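Local coordinates for protein N-acylethanolamine-hydrolyzing acid amidase beta-subunit (Caenorhabditis elegans, PDB 6DY3) that probably hydrolyses bioactive fatty acid amides such as N-palmitoylethanolamine to ethanolamine and free fatty acid, as the nucleophile-bearing subunit of an autocatalytically cleaved heterodimer, at residues Thr162-Asp165 against Gly171-Arg174; Ser45-Ala50 against Phe211-Val216; Ile137-Asn140 against Ala144-Val147; Ser3-Asn8 against Tyr148-Asp153. One frame throughout, in Å; residues are numbered along the deposited sequence.

Interaction 1: Thr162-Asp165 against Gly171-Arg174; sequences TNFD and GDDR
Thr162, Asn163 and Phe164 meet Asp172 and Arg174 in a buried polar contact of the Ntn-hydrolase fold, where the loop after strand 158-161 faces the N-cap of helix 173-185. OD1 of Asp172, the N-cap residue, accepts the capping bond from Arg174 N at 3.0 Å, from above the carboxylate plane. The same carboxylate is held side-on by the arginine. Arg174 NE points to Asp172 OD1, and Arg174 NH2 makes a salt bridge to Asp172 OD2 at 3.0 Å. A bend at chi3 (-58°) turns the guanidinium back to this carboxylate. Arg174 NH1 has a salt bridge to Asp20. Across the contact, the Phe164 ring presents its edge to Asp172 OD2, with CD2 at 3.6 Å. Thr162 CG2 lies over one face of the guanidinium. Asn163, probably important for activity, sits close to the nucleophile. Its OD1 accepts from Cys1 N, and its ND2 donates to Ala70 O. Arg174 NH2 also reaches Asn163 OD1 at 3.3 Å, a long bond that may add to the hold of Ala70 and Cys1 on this amide. Asp172 OD2 takes two donors: Arg174 NH2 on its syn side and Thr162 OG1 on its anti side, at 2.8 Å and 30° out of plane.

Interaction 2: Ser45-Ala50 against Phe211-Val216; sequences SGLTFA and FSTVMV
The rings of Phe211 and Phe49 meet where two sheets face each other. Phe49 CZ lies at the edge of the Phe211 ring, near its plane, 4.0 Å from Phe211 CE2. The two side chains approach at a slant, and neither ring stacks on the other. Leu47 and Phe211 point toward each other from the two strands, and Leu47 CD1 meets the ring obliquely, 3.5 Å from Phe211 CE1. The same methyl also touches Thr213, 3.8 Å from CB, and so rests on both residues of the facing strand. Phe211 holds its CG between the backbone N and the carbonyl carbon (chi1 64°), which stands the ring up toward strand 41-49. Thr213 turns its hydroxyl to Thr230 OG1, which takes care of its polar end. Leu19 of strand 13-20 and Thr31 of strand 31-38 pack against both phenylalanines. Pro14 of the alpha-subunit packs on Leu47. No hydrogen bond joins the two strands. Their axes stay 10.4 Å apart and run nearly antiparallel, at 171°. At that spacing the strands meet through side chains. It is the face-to-face sheet packing in the middle of the four-layered alpha-beta-beta-alpha sandwich of Ntn hydrolases.

Interaction 3: Ile137-Asn140 against Ala144-Val147; sequences ISRN and AANV
Asn140 lies along Ala144 and reaches Asn146 with its amide nitrogen. CB lies 3.7 Å from Ala144 O, beside the backbone bond that Asn140 N gives to this oxygen at 2.9 Å. CG then leads toward Asn146. At the tip, ND2 donates to Asn146 OD1 at 2.8 Å. The bond stays near the amide plane of Asn140 but comes 61° out of the carbonyl plane of Asn146. The two amide planes are turned 52° apart. Asn140 OD1 accepts from Arg71 NH1 instead. Strands 134-139 and 145-149 pair as an antiparallel beta hairpin. Ser138 and Asn146 are the hydrogen-bonded pair: Ser138 N to Asn146 O at 2.7 Å and Asn146 N to Ser138 O at 3.0 Å. Ile137 with Val147 and Arg139 with Ala145 are non-hydrogen-bonded pairs on the other face. There Ile137 CG1 packs 4.2 Å from Val147 CG1. The bends of Arg139 at chi2 and chi3 bring one guanidinium face over Ala144 O and Ala145 CB, with NH1 3.5 Å from that CB. Its NH1 donates to Phe113 O and Arg115 O. The backbone bonds set the hairpin register; the amide bond is an addition, probably less directional, since its donor sits above the carbonyl plane and not on a lone pair.

Interaction 4: Ser3-Asn8 against Tyr148-Asp153; sequences SIVAQN and YPLNVD
Gln7 extends its side chain toward Val152 and Leu150, with CG anti to the backbone N (chi1 -174°) and the chain straight beyond it (chi2 177°). Val5 lies two residues earlier on the same side of strand 2-7; with chi1 at 163°, Val5 CG1 is the branch facing Leu150. Leu150 answers with one branch. Its CD1 lies 4.1 Å from Val5 CG1 and 4.0 Å from Gln7 CB, so a single methyl bridges the two strand residues. Val152 uses CG1, which comes up beside the end of Gln7, 3.4 Å from Gln7 OE1. The two side chains cross at about a right angle. The contact is packing only, with no hydrogen bond. The polar end of Gln7 is met by other residues: OE1 accepts from Asn132 N, and NE2 donates to Gly11 O. These two bonds fix the rotation of the amide and leave its aliphatic part to pack on Leu150. Asn132 OD1 also accepts from Val152 N and ties both sides together. Strand 2-7 is paired with strands 158-161 and 13-20 in one sheet. Residues 148-153 run off the end of strand 145-149, outermost in the other sheet within this chain. The chain crosses here from one sheet to the other. Val5 also packs on Ile125 and Ala127 of strand 122-127, while Ile4, pointing the other way, packs on helix 192-199.

Overall arrangement
Interactions 3 and 4 share strand 145-149 and touch: Ser138 OG lies 3.4 Å from Tyr148 CE1. Interaction 3 pairs strands within one sheet, whereas interactions 2 and 4 join that sheet to the other, on opposite sides of the chain's centre, with centres 20 Å apart. Interaction 1 follows interaction 4 along the chain and comes within about 5 Å of it at the nearest atoms. It is at the active site: the Asn163 side chain is about 4 Å from that of Cys1, the nucleophile by similarity. Interaction 2 flanks the site: the Phe211 side chain is about 8 Å from that of Cys1, and the Thr213 side chain about 4 Å from that of Arg17, probably important for activity.

Interaction 1: Thr162-Asp165 against Gly171-Arg174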
loop_
_atom_site.group_PDB
_atom_site.type_symbol
_atom_site.label_atom_id
_atom_site.label_comp_id
_atom_site.label_asym_id
_atom_site.label_seq_id
_atom_site.Cartn_x
_atom_site.Cartn_y
_atom_site.Cartn_z
ATOM N N THR B 162 -0.486 -9.317 8.621
ATOM C CA THR B 162 0.850 -9.015 8.117
ATOM C C THR B 162 0.981 -9.638 6.734
ATOM O O THR B 162 0.154 -9.362 5.870
ATOM C CB THR B 162 1.919 -9.455 9.106
ATOM O OG1 THR B 162 1.822 -10.872 9.317
ATOM C CG2 THR B 162 1.757 -8.747 10.422
ATOM N N ASN B 163 2.003 -10.471 6.502
ATOM C CA ASN B 163 2.368 -10.943 5.177
ATOM C C ASN B 163 2.195 -12.442 4.968
ATOM O O ASN B 163 2.356 -12.907 3.836
ATOM C CB ASN B 163 3.836 -10.591 4.895
ATOM C CG ASN B 163 4.070 -9.106 4.836
ATOM O OD1 ASN B 163 4.947 -8.583 5.530
ATOM N ND2 ASN B 163 3.294 -8.411 4.007
ATOM N N PHE B 164 1.913 -13.216 6.006
ATOM C CA PHE B 164 1.993 -14.667 5.910
ATOM C C PHE B 164 0.654 -15.311 6.261
ATOM O O PHE B 164 -0.334 -14.635 6.549
ATOM C CB PHE B 164 3.101 -15.197 6.822
ATOM C CG PHE B 164 4.390 -14.426 6.725
ATOM C CD1 PHE B 164 5.199 -14.532 5.609
ATOM C CD2 PHE B 164 4.804 -13.616 7.764
ATOM C CE1 PHE B 164 6.376 -13.833 5.520
ATOM C CE2 PHE B 164 5.990 -12.914 7.681
ATOM C CZ PHE B 164 6.776 -13.027 6.557
ATOM N N ASP B 165 0.633 -16.645 6.187
ATOM C CA ASP B 165 -0.514 -17.454 6.594
ATOM C C ASP B 165 -0.003 -18.739 7.244
ATOM O O ASP B 165 1.206 -18.987 7.317
ATOM C CB ASP B 165 -1.446 -17.736 5.404
ATOM C CG ASP B 165 -0.692 -18.040 4.135
ATOM O OD1 ASP B 165 0.376 -18.681 4.223
ATOM O OD2 ASP B 165 -1.167 -17.640 3.049
ATOM N N GLY B 171 3.084 -17.432 14.074
ATOM C CA GLY B 171 4.349 -17.178 14.730
ATOM C C GLY B 171 4.984 -15.843 14.403
ATOM O O GLY B 171 6.143 -15.625 14.772
ATOM N N ASP B 172 4.275 -14.951 13.713
ATOM C CA ASP B 172 4.823 -13.644 13.363
ATOM C C ASP B 172 4.845 -12.746 14.594
ATOM O O ASP B 172 3.793 -12.407 15.148
ATOM C CB ASP B 172 3.997 -13.008 12.245
ATOM C CG ASP B 172 4.660 -11.761 11.654
ATOM O OD1 ASP B 172 5.564 -11.198 12.297
ATOM O OD2 ASP B 172 4.277 -11.337 10.543
ATOM N N ASP B 173 6.047 -12.358 15.022
ATOM C CA ASP B 173 6.176 -11.554 16.230
ATOM C C ASP B 173 5.525 -10.185 16.069
ATOM O O ASP B 173 5.044 -9.610 17.053
ATOM C CB ASP B 173 7.653 -11.401 16.593
ATOM C CG ASP B 173 7.915 -11.567 18.076
ATOM O OD1 ASP B 173 6.950 -11.510 18.873
ATOM O OD2 ASP B 173 9.093 -11.764 18.446
ATOM N N ARG B 174 5.524 -9.637 14.852
ATOM C CA ARG B 174 4.834 -8.374 14.605
ATOM C C ARG B 174 3.342 -8.506 14.879
ATOM O O ARG B 174 2.739 -7.650 15.536
ATOM C CB ARG B 174 5.066 -7.916 13.167
ATOM C CG ARG B 174 6.516 -7.629 12.829
ATOM C CD ARG B 174 6.684 -7.360 11.342
ATOM N NE ARG B 174 6.226 -8.489 10.539
ATOM C CZ ARG B 174 6.168 -8.495 9.211
ATOM N NH1 ARG B 174 6.536 -7.424 8.525
ATOM N NH2 ARG B 174 5.735 -9.573 8.570
#

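Interaction 2: Ser45-Ala50 against Phe211-Val216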
loop_
_atom_site.group_PDB
_atom_site.type_symbol
_atom_site.label_atom_id
_atom_site.label_comp_id
_atom_site.label_asym_id
_atom_site.label_seq_id
_atom_site.Cartn_x
_atom_site.Cartn_y
_atom_site.Cartn_z
ATOM N N SER B 45 -6.573 10.386 -1.419
ATOM C CA SER B 45 -5.194 10.606 -1.020
ATOM C C SER B 45 -4.488 9.263 -0.904
ATOM O O SER B 45 -5.119 8.201 -0.890
ATOM C CB SER B 45 -5.115 11.370 0.308
ATOM O OG SER B 45 -5.888 12.556 0.259
ATOM N N GLY B 46 -3.165 9.315 -0.830
ATOM C CA GLY B 46 -2.391 8.101 -0.696
ATOM C C GLY B 46 -0.947 8.387 -0.366
ATOM O O GLY B 46 -0.452 9.505 -0.534
ATOM N N LEU B 47 -0.287 7.357 0.146
ATOM C CA LEU B 47 1.159 7.346 0.285
ATOM C C LEU B 47 1.743 6.584 -0.897
ATOM O O LEU B 47 1.150 5.616 -1.383
ATOM C CB LEU B 47 1.576 6.699 1.604
ATOM C CG LEU B 47 1.296 7.508 2.875
ATOM C CD1 LEU B 47 1.423 6.629 4.116
ATOM C CD2 LEU B 47 2.239 8.693 2.976
ATOM N N THR B 48 2.862 7.069 -1.410
ATOM C CA THR B 48 3.537 6.371 -2.489
ATOM C C THR B 48 4.989 6.829 -2.494
ATOM O O THR B 48 5.455 7.483 -1.553
ATOM C CB THR B 48 2.836 6.608 -3.834
ATOM O OG1 THR B 48 3.439 5.780 -4.837
ATOM C CG2 THR B 48 2.923 8.077 -4.257
ATOM N N PHE B 49 5.700 6.508 -3.566
ATOM C CA PHE B 49 7.115 6.814 -3.663
ATOM C C PHE B 49 7.407 7.353 -5.053
ATOM O O PHE B 49 6.732 7.006 -6.022
ATOM C CB PHE B 49 7.951 5.569 -3.364
ATOM C CG PHE B 49 7.383 4.723 -2.257
ATOM C CD1 PHE B 49 6.418 3.762 -2.525
ATOM C CD2 PHE B 49 7.799 4.898 -0.948
ATOM C CE1 PHE B 49 5.886 2.988 -1.516
ATOM C CE2 PHE B 49 7.269 4.120 0.072
ATOM C CZ PHE B 49 6.311 3.165 -0.215
ATOM N N ALA B 50 8.410 8.222 -5.139
ATOM C CA ALA B 50 8.801 8.768 -6.431
ATOM C C ALA B 50 9.064 7.635 -7.412
ATOM O O ALA B 50 9.781 6.684 -7.093
ATOM C CB ALA B 50 10.047 9.640 -6.274
ATOM N N PHE B 211 7.849 3.541 7.013
ATOM C CA PHE B 211 6.992 4.548 7.614
ATOM C C PHE B 211 5.899 3.889 8.438
ATOM O O PHE B 211 5.578 2.711 8.271
ATOM C CB PHE B 211 6.356 5.477 6.566
ATOM C CG PHE B 211 5.410 4.790 5.612
ATOM C CD1 PHE B 211 4.134 4.427 6.009
ATOM C CD2 PHE B 211 5.779 4.575 4.297
ATOM C CE1 PHE B 211 3.271 3.819 5.130
ATOM C CE2 PHE B 211 4.910 3.974 3.410
ATOM C CZ PHE B 211 3.657 3.598 3.825
ATOM N N SER B 212 5.327 4.691 9.327
ATOM C CA SER B 212 4.132 4.349 10.083
ATOM C C SER B 212 3.094 5.427 9.807
ATOM O O SER B 212 3.432 6.613 9.756
ATOM C CB SER B 212 4.413 4.273 11.589
ATOM O OG SER B 212 5.327 3.247 11.918
ATOM N N THR B 213 1.835 5.022 9.628
ATOM C CA THR B 213 0.774 5.961 9.303
ATOM C C THR B 213 -0.507 5.562 10.019
ATOM O O THR B 213 -0.715 4.399 10.376
ATOM C CB THR B 213 0.532 6.041 7.784
ATOM O OG1 THR B 213 -0.344 7.135 7.486
ATOM C CG2 THR B 213 -0.078 4.761 7.264
ATOM N N VAL B 214 -1.360 6.557 10.239
ATOM C CA VAL B 214 -2.676 6.355 10.824
ATOM C C VAL B 214 -3.689 7.074 9.948
ATOM O O VAL B 214 -3.445 8.197 9.491
ATOM C CB VAL B 214 -2.753 6.867 12.279
ATOM C CG1 VAL B 214 -4.146 6.635 12.853
ATOM C CG2 VAL B 214 -1.692 6.197 13.152
ATOM N N MET B 215 -4.826 6.429 9.723
ATOM C CA MET B 215 -5.899 6.985 8.913
ATOM C C MET B 215 -7.209 6.802 9.658
ATOM O O MET B 215 -7.498 5.708 10.154
ATOM C CB MET B 215 -5.971 6.311 7.541
ATOM C CG MET B 215 -4.803 6.641 6.629
ATOM S SD MET B 215 -4.902 5.775 5.049
ATOM C CE MET B 215 -4.633 4.080 5.564
ATOM N N VAL B 216 -7.979 7.879 9.764
ATOM C CA VAL B 216 -9.320 7.828 10.332
ATOM C C VAL B 216 -10.268 8.420 9.297
ATOM O O VAL B 216 -10.552 9.624 9.340
ATOM C CB VAL B 216 -9.401 8.586 11.664
ATOM C CG1 VAL B 216 -10.707 8.254 12.374
ATOM C CG2 VAL B 216 -8.194 8.269 12.546
#

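Interaction 3: Ile137-Asn140 against Ala144-Val147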
loop_
_atom_site.group_PDB
_atom_site.type_symbol
_atom_site.label_atom_id
_atom_site.label_comp_id
_atom_site.label_asym_id
_atom_site.label_seq_id
_atom_site.Cartn_x
_atom_site.Cartn_y
_atom_site.Cartn_z
ATOM N N ILE B 137 -9.545 -8.459 3.610
ATOM C CA ILE B 137 -9.873 -9.209 2.403
ATOM C C ILE B 137 -8.659 -10.048 2.029
ATOM O O ILE B 137 -7.575 -9.512 1.772
ATOM C CB ILE B 137 -10.278 -8.278 1.251
ATOM C CG1 ILE B 137 -11.509 -7.458 1.649
ATOM C CG2 ILE B 137 -10.528 -9.085 -0.028
ATOM C CD1 ILE B 137 -11.885 -6.376 0.657
ATOM N N SER B 138 -8.841 -11.361 1.992
ATOM C CA SER B 138 -7.767 -12.287 1.661
ATOM C C SER B 138 -7.893 -12.663 0.192
ATOM O O SER B 138 -8.802 -13.406 -0.189
ATOM C CB SER B 138 -7.830 -13.529 2.545
ATOM O OG SER B 138 -7.775 -13.162 3.908
ATOM N N ARG B 139 -6.985 -12.144 -0.630
ATOM C CA ARG B 139 -6.898 -12.553 -2.026
ATOM C C ARG B 139 -6.109 -13.853 -2.074
ATOM O O ARG B 139 -4.912 -13.876 -1.760
ATOM C CB ARG B 139 -6.234 -11.467 -2.870
ATOM C CG ARG B 139 -6.989 -10.144 -2.881
ATOM C CD ARG B 139 -8.420 -10.306 -3.384
ATOM N NE ARG B 139 -8.497 -11.099 -4.608
ATOM C CZ ARG B 139 -9.569 -11.172 -5.387
ATOM N NH1 ARG B 139 -10.664 -10.496 -5.083
ATOM N NH2 ARG B 139 -9.541 -11.921 -6.475
ATOM N N ASN B 140 -6.773 -14.932 -2.468
ATOM C CA ASN B 140 -6.176 -16.258 -2.448
ATOM C C ASN B 140 -5.623 -16.608 -3.820
ATOM O O ASN B 140 -5.859 -15.917 -4.812
ATOM C CB ASN B 140 -7.204 -17.305 -2.006
ATOM C CG ASN B 140 -7.775 -17.021 -0.634
ATOM O OD1 ASN B 140 -7.045 -16.682 0.296
ATOM N ND2 ASN B 140 -9.091 -17.147 -0.501
ATOM N N ALA B 144 -9.861 -16.227 -6.004
ATOM C CA ALA B 144 -10.905 -16.184 -4.993
ATOM C C ALA B 144 -10.521 -15.218 -3.880
ATOM O O ALA B 144 -9.354 -14.848 -3.718
ATOM C CB ALA B 144 -11.158 -17.578 -4.416
ATOM N N ALA B 145 -11.529 -14.800 -3.117
ATOM C CA ALA B 145 -11.315 -13.894 -2.003
ATOM C C ALA B 145 -12.191 -14.305 -0.828
ATOM O O ALA B 145 -13.313 -14.786 -1.003
ATOM C CB ALA B 145 -11.617 -12.448 -2.399
ATOM N N ASN B 146 -11.658 -14.106 0.377
ATOM C CA ASN B 146 -12.395 -14.299 1.616
ATOM C C ASN B 146 -12.379 -13.002 2.411
ATOM O O ASN B 146 -11.415 -12.234 2.357
ATOM C CB ASN B 146 -11.801 -15.434 2.449
ATOM C CG ASN B 146 -11.851 -16.767 1.733
ATOM O OD1 ASN B 146 -10.853 -17.485 1.662
ATOM N ND2 ASN B 146 -13.018 -17.103 1.190
ATOM N N VAL B 147 -13.461 -12.762 3.147
ATOM C CA VAL B 147 -13.623 -11.551 3.941
ATOM C C VAL B 147 -13.736 -11.926 5.411
ATOM O O VAL B 147 -14.340 -12.947 5.759
ATOM C CB VAL B 147 -14.855 -10.744 3.488
ATOM C CG1 VAL B 147 -14.660 -10.244 2.064
ATOM C CG2 VAL B 147 -16.116 -11.583 3.597
#

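Interaction 4: Ser3-Asn8 against Tyr148-Asp153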
loop_
_atom_site.group_PDB
_atom_site.type_symbol
_atom_site.label_atom_id
_atom_site.label_comp_id
_atom_site.label_asym_id
_atom_site.label_seq_id
_atom_site.Cartn_x
_atom_site.Cartn_y
_atom_site.Cartn_z
ATOM N N SER B 3 -0.880 -4.121 9.009
ATOM C CA SER B 3 -2.081 -3.314 8.855
ATOM C C SER B 3 -3.040 -3.654 9.980
ATOM O O SER B 3 -3.321 -4.831 10.225
ATOM C CB SER B 3 -2.744 -3.560 7.500
ATOM O OG SER B 3 -1.958 -3.022 6.452
ATOM N N ILE B 4 -3.562 -2.623 10.635
ATOM C CA ILE B 4 -4.460 -2.780 11.769
ATOM C C ILE B 4 -5.692 -1.925 11.525
ATOM O O ILE B 4 -5.588 -0.801 11.024
ATOM C CB ILE B 4 -3.787 -2.381 13.101
ATOM C CG1 ILE B 4 -2.469 -3.136 13.281
ATOM C CG2 ILE B 4 -4.735 -2.648 14.277
ATOM C CD1 ILE B 4 -1.662 -2.678 14.493
ATOM N N VAL B 5 -6.858 -2.473 11.861
ATOM C CA VAL B 5 -8.115 -1.740 11.873
ATOM C C VAL B 5 -8.806 -2.021 13.198
ATOM O O VAL B 5 -8.915 -3.182 13.607
ATOM C CB VAL B 5 -9.016 -2.132 10.689
ATOM C CG1 VAL B 5 -10.469 -1.694 10.934
ATOM C CG2 VAL B 5 -8.488 -1.496 9.424
ATOM N N ALA B 6 -9.281 -0.964 13.861
ATOM C CA ALA B 6 -9.923 -1.086 15.164
ATOM C C ALA B 6 -11.087 -0.112 15.271
ATOM O O ALA B 6 -11.007 1.023 14.791
ATOM C CB ALA B 6 -8.925 -0.827 16.307
ATOM N N GLN B 7 -12.172 -0.560 15.904
ATOM C CA GLN B 7 -13.320 0.292 16.191
ATOM C C GLN B 7 -13.488 0.400 17.701
ATOM O O GLN B 7 -13.667 -0.615 18.383
ATOM C CB GLN B 7 -14.590 -0.254 15.538
ATOM C CG GLN B 7 -15.772 0.679 15.683
ATOM C CD GLN B 7 -17.017 0.177 14.985
ATOM O OE1 GLN B 7 -17.079 -0.955 14.508
ATOM N NE2 GLN B 7 -18.015 1.038 14.899
ATOM N N ASN B 8 -13.427 1.624 18.220
ATOM C CA ASN B 8 -13.500 1.817 19.658
ATOM C C ASN B 8 -14.955 1.771 20.119
ATOM O O ASN B 8 -15.883 1.558 19.333
ATOM C CB ASN B 8 -12.826 3.130 20.059
ATOM C CG ASN B 8 -13.488 4.345 19.442
ATOM O OD1 ASN B 8 -14.623 4.284 18.973
ATOM N ND2 ASN B 8 -12.781 5.465 19.452
ATOM N N TYR B 148 -13.152 -11.094 6.271
ATOM C CA TYR B 148 -13.222 -11.276 7.719
ATOM C C TYR B 148 -13.516 -9.912 8.335
ATOM O O TYR B 148 -12.594 -9.104 8.523
ATOM C CB TYR B 148 -11.928 -11.861 8.273
ATOM C CG TYR B 148 -11.506 -13.134 7.586
ATOM C CD1 TYR B 148 -10.674 -13.103 6.468
ATOM C CD2 TYR B 148 -11.942 -14.372 8.047
ATOM C CE1 TYR B 148 -10.286 -14.273 5.831
ATOM C CE2 TYR B 148 -11.558 -15.550 7.418
ATOM C CZ TYR B 148 -10.731 -15.494 6.312
ATOM O OH TYR B 148 -10.349 -16.661 5.687
ATOM N N PRO B 149 -14.773 -9.615 8.651
ATOM C CA PRO B 149 -15.130 -8.273 9.115
ATOM C C PRO B 149 -15.042 -8.123 10.632
ATOM O O PRO B 149 -14.834 -9.083 11.375
ATOM C CB PRO B 149 -16.581 -8.124 8.638
ATOM C CG PRO B 149 -17.103 -9.535 8.523
ATOM C CD PRO B 149 -15.950 -10.498 8.641
ATOM N N LEU B 150 -15.202 -6.878 11.074
ATOM C CA LEU B 150 -15.291 -6.583 12.496
ATOM C C LEU B 150 -16.601 -7.110 13.072
ATOM O O LEU B 150 -17.635 -7.150 12.398
ATOM C CB LEU B 150 -15.196 -5.075 12.735
ATOM C CG LEU B 150 -13.828 -4.403 12.604
ATOM C CD1 LEU B 150 -13.974 -2.892 12.663
ATOM C CD2 LEU B 150 -12.895 -4.881 13.708
ATOM N N ASN B 151 -16.543 -7.533 14.340
ATOM C CA ASN B 151 -17.717 -8.023 15.067
ATOM C C ASN B 151 -17.627 -7.461 16.491
ATOM O O ASN B 151 -17.282 -8.167 17.444
ATOM C CB ASN B 151 -17.780 -9.549 15.055
ATOM C CG ASN B 151 -19.157 -10.077 15.395
ATOM O OD1 ASN B 151 -19.980 -9.374 15.985
ATOM N ND2 ASN B 151 -19.412 -11.326 15.031
ATOM N N VAL B 152 -17.950 -6.172 16.636
ATOM C CA VAL B 152 -17.773 -5.507 17.925
ATOM C C VAL B 152 -18.665 -6.126 18.989
ATOM O O VAL B 152 -18.285 -6.191 20.165
ATOM C CB VAL B 152 -18.028 -3.990 17.796
ATOM C CG1 VAL B 152 -16.949 -3.335 16.935
ATOM C CG2 VAL B 152 -19.420 -3.718 17.229
ATOM N N ASP B 153 -19.849 -6.603 18.606
ATOM C CA ASP B 153 -20.741 -7.214 19.584
ATOM C C ASP B 153 -20.220 -8.559 20.070
ATOM O O ASP B 153 -20.584 -8.990 21.169
ATOM C CB ASP B 153 -22.145 -7.358 18.998
ATOM C CG ASP B 153 -22.821 -6.009 18.763
ATOM O OD1 ASP B 153 -22.411 -5.001 19.386
ATOM O OD2 ASP B 153 -23.774 -5.959 17.960
#